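Local coordinates for GH18 chiitnase (PDB 6K7Z), which hydrolyses chitin as an endochitinase of glycoside hydrolase family 18, probably cutting beta-1,4 bonds between N-acetylglucosamine units, at residues L184-Y189 / E217-G222. Sequence-based numbering, arbitrary orientation.
Sequences LNVQFY and EKVIAG
V186 O receives G222 N at 2.8 Å in a bond bent to 129°, therefore weak, and a second weak bond from F188 N. F188 N also reaches G222 O (3.1 Å), so this amide is shared between V186 O and G222 O. F188 is the centre of an inverse gamma turn, closed by a weak bond from Y189 N to Q187 O. Upstream, I220 N to L184 O is the straightest cross-strand bond (160°), and L184 N to K218 O and V186 N to I220 O complete a parallel ladder.

On the outer face, V186 CG2 meets V219 CG1 at 3.7 Å. The F188 ring turns its CD2–CE2 side to A221, with CE2 3.9 Å from A221 CB, while V186 CG1 lies above one face, offset toward the rim; CG anti to the carbonyl carbon (chi1 -73°) sets this course. With alanine in place of F188, A221 CB and V186 CG1 would probably lose their aromatic neighbour, opening a gap toward I201 and Y208 of helix 198-209.

The Y189 ring brings its edge to G222 O (CD1 3.5 Å). N185 and I220 point into the TIM barrel, touching I5 and M258. The pair closes the beta-alpha-beta unit 183-187, 198-209, 219-224, flanked by strands 151-154 and 256-260.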
loop_
_atom_site.group_PDB
_atom_site.type_symbol
_atom_site.label_atom_id
_atom_site.label_comp_id
_atom_site.label_asym_id
_atom_site.label_seq_id
_atom_site.Cartn_x
_atom_site.Cartn_y
_atom_site.Cartn_z
ATOM N N LEU A 184 -2.438 6.949 1.311
ATOM C CA LEU A 184 -2.700 5.734 2.070
ATOM C C LEU A 184 -3.488 4.776 1.194
ATOM O O LEU A 184 -4.529 5.156 0.653
ATOM C CB LEU A 184 -3.517 6.036 3.324
ATOM C CG LEU A 184 -2.977 7.054 4.322
ATOM C CD1 LEU A 184 -3.974 7.213 5.481
ATOM C CD2 LEU A 184 -1.591 6.619 4.826
ATOM N N ASN A 185 -3.004 3.542 1.068
ATOM C CA ASN A 185 -3.756 2.483 0.384
ATOM C C ASN A 185 -4.583 1.769 1.446
ATOM O O ASN A 185 -4.119 0.812 2.064
ATOM C CB ASN A 185 -2.813 1.511 -0.315
ATOM C CG ASN A 185 -1.993 2.167 -1.423
ATOM O OD1 ASN A 185 -2.529 2.874 -2.277
ATOM N ND2 ASN A 185 -0.683 1.920 -1.413
ATOM N N VAL A 186 -5.810 2.247 1.687
ATOM C CA VAL A 186 -6.634 1.680 2.756
ATOM C C VAL A 186 -7.188 0.329 2.307
ATOM O O VAL A 186 -7.841 0.225 1.264
ATOM C CB VAL A 186 -7.774 2.632 3.151
ATOM C CG1 VAL A 186 -8.554 2.044 4.322
ATOM C CG2 VAL A 186 -7.229 4.028 3.492
ATOM N N GLN A 187 -6.949 -0.712 3.109
ATOM C CA GLN A 187 -7.379 -2.068 2.767
ATOM C C GLN A 187 -8.791 -2.293 3.288
ATOM O O GLN A 187 -8.998 -2.748 4.414
ATOM C CB GLN A 187 -6.422 -3.105 3.343
ATOM C CG GLN A 187 -4.959 -2.844 3.056
ATOM C CD GLN A 187 -4.072 -3.989 3.519
ATOM O OE1 GLN A 187 -4.517 -5.135 3.597
ATOM N NE2 GLN A 187 -2.805 -3.683 3.824
ATOM N N PHE A 188 -9.786 -2.003 2.449
ATOM C CA PHE A 188 -11.159 -2.248 2.859
ATOM C C PHE A 188 -11.520 -3.715 2.645
ATOM O O PHE A 188 -12.511 -4.034 1.978
ATOM C CB PHE A 188 -12.121 -1.319 2.108
ATOM C CG PHE A 188 -12.054 0.119 2.569
ATOM C CD1 PHE A 188 -12.532 0.482 3.824
ATOM C CD2 PHE A 188 -11.486 1.105 1.760
ATOM C CE1 PHE A 188 -12.474 1.793 4.255
ATOM C CE2 PHE A 188 -11.433 2.431 2.186
ATOM C CZ PHE A 188 -11.923 2.774 3.441
ATOM N N TYR A 189 -10.725 -4.611 3.217
ATOM C CA TYR A 189 -10.986 -6.041 3.155
ATOM C C TYR A 189 -10.259 -6.692 4.322
ATOM O O TYR A 189 -9.432 -6.067 4.988
ATOM C CB TYR A 189 -10.555 -6.640 1.813
ATOM C CG TYR A 189 -9.187 -6.212 1.351
ATOM C CD1 TYR A 189 -9.020 -5.051 0.604
ATOM C CD2 TYR A 189 -8.059 -6.958 1.668
ATOM C CE1 TYR A 189 -7.765 -4.645 0.181
ATOM C CE2 TYR A 189 -6.804 -6.568 1.243
ATOM C CZ TYR A 189 -6.658 -5.416 0.496
ATOM O OH TYR A 189 -5.399 -5.016 0.075
ATOM N N GLU A 217 -7.317 13.309 -1.934
ATOM C CA GLU A 217 -6.184 12.955 -2.779
ATOM C C GLU A 217 -5.276 11.947 -2.095
ATOM O O GLU A 217 -4.674 11.101 -2.765
ATOM C CB GLU A 217 -5.409 14.219 -3.150
ATOM C CG GLU A 217 -4.153 13.995 -3.986
ATOM C CD GLU A 217 -4.437 13.832 -5.471
ATOM O OE1 GLU A 217 -3.465 13.880 -6.249
ATOM O OE2 GLU A 217 -5.616 13.656 -5.868
ATOM N N LYS A 218 -5.178 12.002 -0.766
ATOM C CA LYS A 218 -4.240 11.172 -0.024
ATOM C C LYS A 218 -4.852 9.883 0.512
ATOM O O LYS A 218 -4.176 9.152 1.239
ATOM C CB LYS A 218 -3.630 11.980 1.126
ATOM C CG LYS A 218 -2.634 13.032 0.621
ATOM C CD LYS A 218 -1.516 13.305 1.608
ATOM C CE LYS A 218 -0.513 14.276 1.015
ATOM N NZ LYS A 218 0.546 14.652 2.011
ATOM N N VAL A 219 -6.099 9.573 0.177
ATOM C CA VAL A 219 -6.734 8.354 0.666
ATOM C C VAL A 219 -7.246 7.570 -0.534
ATOM O O VAL A 219 -8.092 8.063 -1.291
ATOM C CB VAL A 219 -7.865 8.648 1.662
ATOM C CG1 VAL A 219 -8.377 7.334 2.263
ATOM C CG2 VAL A 219 -7.377 9.609 2.771
ATOM N N ILE A 220 -6.718 6.358 -0.707
ATOM C CA ILE A 220 -7.077 5.458 -1.805
ATOM C C ILE A 220 -7.867 4.299 -1.215
ATOM O O ILE A 220 -7.442 3.698 -0.221
ATOM C CB ILE A 220 -5.826 4.928 -2.534
ATOM C CG1 ILE A 220 -4.845 6.056 -2.858
ATOM C CG2 ILE A 220 -6.205 4.140 -3.776
ATOM C CD1 ILE A 220 -5.363 7.073 -3.835
ATOM N N ALA A 221 -8.993 3.959 -1.837
ATOM C CA ALA A 221 -9.833 2.872 -1.345
ATOM C C ALA A 221 -9.429 1.566 -2.018
ATOM O O ALA A 221 -9.466 1.463 -3.247
ATOM C CB ALA A 221 -11.307 3.177 -1.595
ATOM N N GLY A 222 -9.046 0.571 -1.223
ATOM C CA GLY A 222 -8.477 -0.677 -1.738
ATOM C C GLY A 222 -9.443 -1.844 -1.603
ATOM O O GLY A 222 -10.144 -1.971 -0.587
#